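Local coordinates for 450aa long hypothetical fmu protein (Pyrococcus horikoshii, PDB 2YXL) that probably methylates RNA cytosines at carbon 5 with S-adenosyl-L-methionine as donor, as an archaeal relative of the bacterial Fmu/RsmB rRNA methyltransferases, at residues 153-165 with 351-363. Sequence-based numbering, arbitrary orientation.
Sequences WKYLAPSWLIERV and ELRWRLREDKINE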
ATOM      1  N   TRP A 153     -14.130  17.694  -1.611  1.00 48.25           N
ATOM      2  CA  TRP A 153     -15.183  16.743  -1.247  1.00 47.94           C
ATOM      3  C   TRP A 153     -15.620  15.816  -2.388  1.00 47.49           C
ATOM      4  O   TRP A 153     -16.098  14.711  -2.135  1.00 47.53           O
ATOM      5  CB  TRP A 153     -16.392  17.466  -0.652  1.00 48.18           C
ATOM      6  CG  TRP A 153     -16.273  17.715   0.826  1.00 48.62           C
ATOM      7  CD1 TRP A 153     -16.007  18.906   1.441  1.00 48.93           C
ATOM      8  CD2 TRP A 153     -16.409  16.745   1.876  1.00 49.02           C
ATOM      9  NE1 TRP A 153     -15.971  18.740   2.806  1.00 48.95           N
ATOM     10  CE2 TRP A 153     -16.215  17.425   3.101  1.00 48.88           C
ATOM     11  CE3 TRP A 153     -16.677  15.370   1.900  1.00 49.01           C
ATOM     12  CZ2 TRP A 153     -16.283  16.778   4.338  1.00 48.87           C
ATOM     13  CZ3 TRP A 153     -16.742  14.726   3.130  1.00 48.89           C
ATOM     14  CH2 TRP A 153     -16.547  15.432   4.333  1.00 48.95           C
ATOM     15  N   LYS A 154     -15.459  16.258  -3.633  1.00 46.85           N
ATOM     16  CA  LYS A 154     -15.811  15.420  -4.780  1.00 46.35           C
ATOM     17  C   LYS A 154     -14.777  14.329  -5.053  1.00 45.86           C
ATOM     18  O   LYS A 154     -15.140  13.192  -5.363  1.00 45.92           O
ATOM     19  CB  LYS A 154     -16.059  16.256  -6.041  1.00 46.41           C
ATOM     20  CG  LYS A 154     -17.504  16.704  -6.203  1.00 46.83           C
ATOM     21  CD  LYS A 154     -17.854  16.952  -7.669  1.00 47.21           C
ATOM     22  CE  LYS A 154     -19.342  17.236  -7.842  1.00 47.18           C
ATOM     23  NZ  LYS A 154     -19.725  17.402  -9.273  1.00 47.05           N
ATOM     24  N   TYR A 155     -13.497  14.674  -4.943  1.00 45.05           N
ATOM     25  CA  TYR A 155     -12.426  13.714  -5.201  1.00 44.25           C
ATOM     26  C   TYR A 155     -11.950  12.998  -3.940  1.00 43.57           C
ATOM     27  O   TYR A 155     -11.219  12.010  -4.029  1.00 43.47           O
ATOM     28  CB  TYR A 155     -11.237  14.387  -5.894  1.00 44.48           C
ATOM     29  CG  TYR A 155     -11.506  14.905  -7.293  1.00 44.76           C
ATOM     30  CD1 TYR A 155     -10.693  15.887  -7.851  1.00 45.17           C
ATOM     31  CD2 TYR A 155     -12.569  14.420  -8.060  1.00 44.84           C
ATOM     32  CE1 TYR A 155     -10.922  16.373  -9.135  1.00 45.18           C
ATOM     33  CE2 TYR A 155     -12.810  14.904  -9.344  1.00 44.82           C
ATOM     34  CZ  TYR A 155     -11.981  15.879  -9.874  1.00 44.81           C
ATOM     35  OH  TYR A 155     -12.204  16.368 -11.140  1.00 44.87           O
ATOM     36  N   LEU A 156     -12.374  13.495  -2.778  1.00 42.73           N
ATOM     37  CA  LEU A 156     -11.906  13.006  -1.474  1.00 41.93           C
ATOM     38  C   LEU A 156     -10.377  13.058  -1.399  1.00 41.46           C
ATOM     39  O   LEU A 156      -9.721  12.066  -1.081  1.00 41.41           O
ATOM     40  CB  LEU A 156     -12.449  11.598  -1.168  1.00 41.84           C
ATOM     41  CG  LEU A 156     -13.958  11.334  -1.307  1.00 41.75           C
ATOM     42  CD1 LEU A 156     -14.283   9.864  -1.064  1.00 41.05           C
ATOM     43  CD2 LEU A 156     -14.789  12.222  -0.389  1.00 40.88           C
ATOM     44  N   ALA A 157      -9.824  14.229  -1.704  1.00 40.90           N
ATOM     45  CA  ALA A 157      -8.376  14.418  -1.804  1.00 40.46           C
ATOM     46  C   ALA A 157      -7.987  15.869  -1.513  1.00 40.09           C
ATOM     47  O   ALA A 157      -8.787  16.776  -1.748  1.00 39.99           O
ATOM     48  CB  ALA A 157      -7.889  14.007  -3.194  1.00 40.36           C
ATOM     49  N   PRO A 158      -6.756  16.094  -1.003  1.00 39.80           N
ATOM     50  CA  PRO A 158      -6.326  17.474  -0.759  1.00 39.50           C
ATOM     51  C   PRO A 158      -6.093  18.226  -2.066  1.00 39.24           C
ATOM     52  O   PRO A 158      -5.719  17.620  -3.073  1.00 39.31           O
ATOM     53  CB  PRO A 158      -5.013  17.306   0.009  1.00 39.42           C
ATOM     54  CG  PRO A 158      -4.508  15.972  -0.387  1.00 39.69           C
ATOM     55  CD  PRO A 158      -5.714  15.116  -0.634  1.00 39.74           C
ATOM     56  N   SER A 159      -6.317  19.536  -2.031  1.00 38.97           N
ATOM     57  CA  SER A 159      -6.257  20.392  -3.218  1.00 38.64           C
ATOM     58  C   SER A 159      -4.928  20.322  -3.977  1.00 38.28           C
ATOM     59  O   SER A 159      -4.917  20.347  -5.209  1.00 38.22           O
ATOM     60  CB  SER A 159      -6.574  21.843  -2.838  1.00 38.70           C
ATOM     61  OG  SER A 159      -6.881  22.611  -3.989  1.00 39.08           O
ATOM     62  N   TRP A 160      -3.820  20.232  -3.240  1.00 37.93           N
ATOM     63  CA  TRP A 160      -2.488  20.153  -3.848  1.00 37.55           C
ATOM     64  C   TRP A 160      -2.313  18.879  -4.674  1.00 37.49           C
ATOM     65  O   TRP A 160      -1.669  18.907  -5.724  1.00 37.52           O
ATOM     66  CB  TRP A 160      -1.379  20.270  -2.790  1.00 37.34           C
ATOM     67  CG  TRP A 160      -1.099  19.000  -2.020  1.00 37.10           C
ATOM     68  CD1 TRP A 160      -1.639  18.635  -0.822  1.00 36.81           C
ATOM     69  CD2 TRP A 160      -0.211  17.937  -2.402  1.00 36.88           C
ATOM     70  NE1 TRP A 160      -1.146  17.410  -0.432  1.00 36.77           N
ATOM     71  CE2 TRP A 160      -0.268  16.960  -1.384  1.00 36.82           C
ATOM     72  CE3 TRP A 160       0.625  17.716  -3.508  1.00 36.89           C
ATOM     73  CZ2 TRP A 160       0.480  15.777  -1.434  1.00 36.75           C
ATOM     74  CZ3 TRP A 160       1.369  16.540  -3.560  1.00 36.72           C
ATOM     75  CH2 TRP A 160       1.290  15.586  -2.528  1.00 36.87           C
ATOM     76  N   LEU A 161      -2.883  17.773  -4.190  1.00 37.33           N
ATOM     77  CA  LEU A 161      -2.807  16.491  -4.882  1.00 37.27           C
ATOM     78  C   LEU A 161      -3.665  16.524  -6.140  1.00 37.35           C
ATOM     79  O   LEU A 161      -3.212  16.123  -7.212  1.00 37.40           O
ATOM     80  CB  LEU A 161      -3.260  15.343  -3.974  1.00 37.17           C
ATOM     81  CG  LEU A 161      -2.520  13.994  -3.998  1.00 37.04           C
ATOM     82  CD1 LEU A 161      -3.486  12.861  -3.685  1.00 36.36           C
ATOM     83  CD2 LEU A 161      -1.776  13.704  -5.306  1.00 36.42           C
ATOM     84  N   ILE A 162      -4.898  17.011  -5.998  1.00 37.46           N
ATOM     85  CA  ILE A 162      -5.820  17.174  -7.125  1.00 37.58           C
ATOM     86  C   ILE A 162      -5.167  17.981  -8.244  1.00 37.81           C
ATOM     87  O   ILE A 162      -5.244  17.607  -9.417  1.00 37.91           O
ATOM     88  CB  ILE A 162      -7.139  17.855  -6.683  1.00 37.56           C
ATOM     89  CG1 ILE A 162      -7.885  16.968  -5.679  1.00 37.53           C
ATOM     90  CG2 ILE A 162      -8.011  18.190  -7.896  1.00 37.23           C
ATOM     91  CD1 ILE A 162      -9.064  17.641  -4.992  1.00 37.46           C
ATOM     92  N   GLU A 163      -4.516  19.078  -7.863  1.00 38.09           N
ATOM     93  CA  GLU A 163      -3.805  19.936  -8.802  1.00 38.42           C
ATOM     94  C   GLU A 163      -2.654  19.181  -9.470  1.00 38.31           C
ATOM     95  O   GLU A 163      -2.501  19.220 -10.692  1.00 38.36           O
ATOM     96  CB  GLU A 163      -3.287  21.188  -8.084  1.00 38.64           C
ATOM     97  CG  GLU A 163      -3.126  22.416  -8.982  1.00 39.59           C
ATOM     98  CD  GLU A 163      -4.456  22.944  -9.513  1.00 40.81           C
ATOM     99  OE1 GLU A 163      -4.514  23.304 -10.711  1.00 41.25           O
ATOM    100  OE2 GLU A 163      -5.440  22.995  -8.740  1.00 40.94           O
ATOM    101  N   ARG A 164      -1.866  18.480  -8.656  1.00 38.27           N
ATOM    102  CA  ARG A 164      -0.708  17.723  -9.132  1.00 38.28           C
ATOM    103  C   ARG A 164      -1.099  16.576 -10.071  1.00 38.12           C
ATOM    104  O   ARG A 164      -0.394  16.307 -11.042  1.00 38.14           O
ATOM    105  CB  ARG A 164       0.107  17.201  -7.942  1.00 38.42           C
ATOM    106  CG  ARG A 164       1.543  16.796  -8.258  1.00 39.03           C
ATOM    107  CD  ARG A 164       2.433  17.999  -8.540  1.00 40.35           C
ATOM    108  NE  ARG A 164       3.843  17.620  -8.615  1.00 41.17           N
ATOM    109  CZ  ARG A 164       4.713  17.750  -7.616  1.00 41.61           C
ATOM    110  NH1 ARG A 164       4.333  18.260  -6.449  1.00 41.63           N
ATOM    111  NH2 ARG A 164       5.973  17.373  -7.787  1.00 41.94           N
ATOM    112  N   VAL A 165      -2.218  15.910  -9.782  1.00 37.95           N
ATOM    113  CA  VAL A 165      -2.749  14.859 -10.658  1.00 37.77           C
ATOM    114  C   VAL A 165      -3.240  15.453 -11.987  1.00 37.81           C
ATOM    115  O   VAL A 165      -2.979  14.890 -13.054  1.00 37.79           O
ATOM    116  CB  VAL A 165      -3.865  14.020  -9.967  1.00 37.81           C
ATOM    117  CG1 VAL A 165      -4.513  13.045 -10.945  1.00 37.56           C
ATOM    118  CG2 VAL A 165      -3.305  13.255  -8.772  1.00 37.58           C
ATOM    119  N   GLU A 351      -5.485   6.385   3.123  1.00 33.70           N
ATOM    120  CA  GLU A 351      -5.039   7.459   4.020  1.00 33.75           C
ATOM    121  C   GLU A 351      -3.754   8.164   3.570  1.00 33.79           C
ATOM    122  O   GLU A 351      -3.496   9.298   3.982  1.00 33.79           O
ATOM    123  CB  GLU A 351      -4.913   6.963   5.470  1.00 33.69           C
ATOM    124  CG  GLU A 351      -3.705   6.078   5.767  1.00 33.73           C
ATOM    125  CD  GLU A 351      -3.941   4.600   5.496  1.00 34.02           C
ATOM    126  OE1 GLU A 351      -4.775   4.253   4.629  1.00 34.40           O
ATOM    127  OE2 GLU A 351      -3.275   3.779   6.158  1.00 34.23           O
ATOM    128  N   LEU A 352      -2.975   7.503   2.712  1.00 33.80           N
ATOM    129  CA  LEU A 352      -1.721   8.063   2.205  1.00 33.97           C
ATOM    130  C   LEU A 352      -1.899   9.392   1.477  1.00 33.98           C
ATOM    131  O   LEU A 352      -1.018  10.258   1.539  1.00 33.93           O
ATOM    132  CB  LEU A 352      -0.975   7.058   1.317  1.00 33.98           C
ATOM    133  CG  LEU A 352      -0.296   5.877   2.025  1.00 34.58           C
ATOM    134  CD1 LEU A 352       0.478   5.030   1.033  1.00 35.25           C
ATOM    135  CD2 LEU A 352       0.623   6.338   3.154  1.00 35.27           C
ATOM    136  N   ARG A 353      -3.041   9.557   0.811  1.00 33.94           N
ATOM    137  CA  ARG A 353      -3.354  10.800   0.111  1.00 34.15           C
ATOM    138  C   ARG A 353      -3.337  12.014   1.048  1.00 34.83           C
ATOM    139  O   ARG A 353      -3.094  13.136   0.610  1.00 34.95           O
ATOM    140  CB  ARG A 353      -4.699  10.696  -0.620  1.00 34.09           C
ATOM    141  CG  ARG A 353      -5.926  10.741   0.291  1.00 33.85           C
ATOM    142  CD  ARG A 353      -7.211  10.425  -0.446  1.00 33.40           C
ATOM    143  NE  ARG A 353      -7.276   9.035  -0.889  1.00 31.89           N
ATOM    144  CZ  ARG A 353      -8.225   8.540  -1.681  1.00 31.41           C
ATOM    145  NH1 ARG A 353      -8.193   7.260  -2.031  1.00 30.03           N
ATOM    146  NH2 ARG A 353      -9.208   9.318  -2.125  1.00 30.58           N
ATOM    147  N   TRP A 354      -3.583  11.776   2.335  1.00 35.52           N
ATOM    148  CA  TRP A 354      -3.612  12.844   3.331  1.00 36.34           C
ATOM    149  C   TRP A 354      -2.278  13.024   4.063  1.00 37.32           C
ATOM    150  O   TRP A 354      -1.974  14.115   4.543  1.00 37.28           O
ATOM    151  CB  TRP A 354      -4.753  12.615   4.329  1.00 35.82           C
ATOM    152  CG  TRP A 354      -6.090  12.560   3.664  1.00 35.57           C
ATOM    153  CD1 TRP A 354      -6.858  11.448   3.456  1.00 35.04           C
ATOM    154  CD2 TRP A 354      -6.807  13.656   3.084  1.00 34.97           C
ATOM    155  NE1 TRP A 354      -8.012  11.786   2.796  1.00 34.51           N
ATOM    156  CE2 TRP A 354      -8.008  13.134   2.553  1.00 34.67           C
ATOM    157  CE3 TRP A 354      -6.556  15.030   2.967  1.00 34.69           C
ATOM    158  CZ2 TRP A 354      -8.958  13.937   1.917  1.00 34.80           C
ATOM    159  CZ3 TRP A 354      -7.501  15.828   2.333  1.00 35.09           C
ATOM    160  CH2 TRP A 354      -8.688  15.277   1.816  1.00 35.13           C
ATOM    161  N   ARG A 355      -1.489  11.955   4.138  1.00 38.72           N
ATOM    162  CA  ARG A 355      -0.210  11.984   4.853  1.00 40.12           C
ATOM    163  C   ARG A 355       0.952  12.442   3.970  1.00 40.71           C
ATOM    164  O   ARG A 355       2.000  12.838   4.478  1.00 40.87           O
ATOM    165  CB  ARG A 355       0.107  10.618   5.483  1.00 40.33           C
ATOM    166  CG  ARG A 355      -1.066   9.978   6.243  1.00 41.58           C
ATOM    167  CD  ARG A 355      -0.721   9.686   7.705  1.00 43.48           C
ATOM    168  NE  ARG A 355       0.496   8.887   7.870  1.00 44.10           N
ATOM    169  CZ  ARG A 355       1.070   8.617   9.043  1.00 44.27           C
ATOM    170  NH1 ARG A 355       2.174   7.883   9.083  1.00 44.74           N
ATOM    171  NH2 ARG A 355       0.548   9.075  10.178  1.00 43.41           N
ATOM    172  N   LEU A 356       0.754  12.393   2.653  1.00 41.56           N
ATOM    173  CA  LEU A 356       1.776  12.796   1.686  1.00 42.36           C
ATOM    174  C   LEU A 356       2.048  14.295   1.652  1.00 42.88           C
ATOM    175  O   LEU A 356       1.128  15.109   1.742  1.00 42.89           O
ATOM    176  CB  LEU A 356       1.421  12.318   0.277  1.00 42.41           C
ATOM    177  CG  LEU A 356       2.070  11.016  -0.189  1.00 43.15           C
ATOM    178  CD1 LEU A 356       1.617  10.684  -1.602  1.00 43.56           C
ATOM    179  CD2 LEU A 356       3.594  11.115  -0.113  1.00 44.05           C
ATOM    180  N   ARG A 357       3.328  14.632   1.500  1.00 43.60           N
ATOM    181  CA  ARG A 357       3.810  16.011   1.447  1.00 44.10           C
ATOM    182  C   ARG A 357       4.618  16.242   0.153  1.00 44.60           C
ATOM    183  O   ARG A 357       4.917  15.290  -0.568  1.00 44.93           O
ATOM    184  CB  ARG A 357       4.654  16.298   2.688  1.00 44.04           C
ATOM    185  CG  ARG A 357       3.905  16.241   4.012  1.00 43.96           C
ATOM    186  CD  ARG A 357       4.874  16.103   5.182  1.00 43.69           C
ATOM    187  NE  ARG A 357       5.919  17.130   5.166  1.00 43.47           N
ATOM    188  CZ  ARG A 357       5.817  18.324   5.743  1.00 43.11           C
ATOM    189  NH1 ARG A 357       6.822  19.182   5.666  1.00 43.03           N
ATOM    190  NH2 ARG A 357       4.715  18.665   6.397  1.00 43.15           N
ATOM    191  N   GLU A 358       5.022  17.488  -0.106  1.00 45.25           N
ATOM    192  CA  GLU A 358       5.424  17.927  -1.463  1.00 45.82           C
ATOM    193  C   GLU A 358       6.851  17.762  -2.100  1.00 46.10           C
ATOM    194  O   GLU A 358       6.898  17.627  -3.318  1.00 46.37           O
ATOM    195  CB  GLU A 358       4.869  19.331  -1.751  1.00 45.93           C
ATOM    196  CG  GLU A 358       4.545  19.563  -3.229  1.00 46.53           C
ATOM    197  CD  GLU A 358       3.205  20.242  -3.460  1.00 47.28           C
ATOM    198  OE1 GLU A 358       2.638  20.059  -4.558  1.00 47.46           O
ATOM    199  OE2 GLU A 358       2.716  20.954  -2.555  1.00 47.68           O
ATOM    200  N   ASP A 359       8.004  17.793  -1.408  1.00 46.38           N
ATOM    201  CA  ASP A 359       8.259  18.061   0.014  1.00 46.56           C
ATOM    202  C   ASP A 359       7.444  17.200   0.971  1.00 46.60           C
ATOM    203  O   ASP A 359       6.711  17.751   1.794  1.00 46.73           O
ATOM    204  CB  ASP A 359       8.094  19.559   0.325  1.00 46.65           C
ATOM    205  CG  ASP A 359       8.473  19.912   1.755  1.00 46.93           C
ATOM    206  OD1 ASP A 359       7.914  20.895   2.290  1.00 47.31           O
ATOM    207  OD2 ASP A 359       9.318  19.205   2.347  1.00 47.23           O
ATOM    208  N   LYS A 360       7.618  15.874   0.950  1.00 46.49           N
ATOM    209  CA  LYS A 360       8.852  15.187   0.542  1.00 46.24           C
ATOM    210  C   LYS A 360       8.852  14.366  -0.768  1.00 45.84           C
ATOM    211  O   LYS A 360       9.377  13.246  -0.796  1.00 45.82           O
ATOM    212  CB  LYS A 360       9.290  14.270   1.696  1.00 46.49           C
ATOM    213  CG  LYS A 360       8.196  13.294   2.168  1.00 46.86           C
ATOM    214  CD  LYS A 360       8.735  11.880   2.354  1.00 47.44           C
ATOM    215  CE  LYS A 360       7.602  10.861   2.376  1.00 47.86           C
ATOM    216  NZ  LYS A 360       8.097   9.457   2.332  1.00 48.03           N
ATOM    217  N   ILE A 361       8.295  14.908  -1.849  1.00 45.23           N
ATOM    218  CA  ILE A 361       8.450  14.280  -3.170  1.00 44.56           C
ATOM    219  C   ILE A 361       9.907  14.398  -3.635  1.00 44.20           C
ATOM    220  O   ILE A 361      10.489  13.433  -4.138  1.00 44.13           O
ATOM    221  CB  ILE A 361       7.491  14.883  -4.232  1.00 44.53           C
ATOM    222  CG1 ILE A 361       6.040  14.502  -3.923  1.00 44.59           C
ATOM    223  CG2 ILE A 361       7.870  14.429  -5.641  1.00 44.38           C
ATOM    224  CD1 ILE A 361       5.001  15.337  -4.660  1.00 44.62           C
ATOM    225  N   ASN A 362      10.487  15.580  -3.445  1.00 43.72           N
ATOM    226  CA  ASN A 362      11.865  15.851  -3.856  1.00 43.24           C
ATOM    227  C   ASN A 362      12.897  15.143  -2.978  1.00 42.80           C
ATOM    228  O   ASN A 362      13.974  14.770  -3.448  1.00 42.65           O
ATOM    229  CB  ASN A 362      12.128  17.359  -3.893  1.00 43.32           C
ATOM    230  CG  ASN A 362      11.225  18.093  -4.880  1.00 43.45           C
ATOM    231  OD1 ASN A 362      10.959  19.283  -4.718  1.00 43.67           O
ATOM    232  ND2 ASN A 362      10.752  17.385  -5.906  1.00 43.64           N
ATOM    233  N   GLU A 363      12.546  14.963  -1.706  1.00 42.28           N
ATOM    234  CA  GLU A 363      13.363  14.224  -0.746  1.00 41.84           C
ATOM    235  C   GLU A 363      13.506  12.758  -1.158  1.00 41.38           C
ATOM    236  O   GLU A 363      14.599  12.199  -1.094  1.00 41.41           O
ATOM    237  CB  GLU A 363      12.742  14.326   0.647  1.00 41.92           C
ATOM    238  CG  GLU A 363      13.654  13.932   1.797  1.00 42.12           C
ATOM    239  CD  GLU A 363      13.006  14.162   3.151  1.00 42.20           C
ATOM    240  OE1 GLU A 363      13.535  14.984   3.929  1.00 42.80           O
ATOM    241  OE2 GLU A 363      11.964  13.532   3.436  1.00 42.70           O
TER
HETATM  242  O   HOH W   1      -1.562  15.318   1.393  1.00 50.31           O
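The turn before helix 159-169 and the first part of that helix lie against helix 352-355, the loop after it and the start of helix 361-376, with the CA atoms of Ala157 and Arg353 6.5 Å apart. In this RsmB/NOP-family enzyme the contact illustrates how two parts of the chain far apart in sequence are joined: the second belongs to the Rossmann-like methyltransferase fold, with Leu356 about 10 Å by side chain from Cys390, the predicted nucleophile. Pro158, the N-cap residue of helix 159-169, lays CD over the six-membered ring of Trp354 in a CH-pi contact, 3.8 Å from the centroid. NE1 of Trp354 is hydrogen-bonded to Lys62 O, which brings in helix 47-75. Beside it, the Arg353 chain bends at chi3 (68°) and carries NH2 to Leu156 O, a nearly straight bond (165°) in the guanidinium plane, although the donor sits above the carbonyl plane; NH2 also hydrogen-bonds to Asn181 OD1. Farther along, Leu356 CB meets the Trp160 indole at its edge, in plane, while Ile361 CD1 approaches CZ3 obliquely. Arg164 forms a salt bridge with Glu358, the guanidinium and carboxylate nearly coplanar but the NH1 to OE1 bond weak, while Ile361 CD1 covers one guanidinium face. Between the segments a water accepts from Trp160 NE1 at 2.8 Å and donates to the carbonyl oxygens of Arg353 and Leu356.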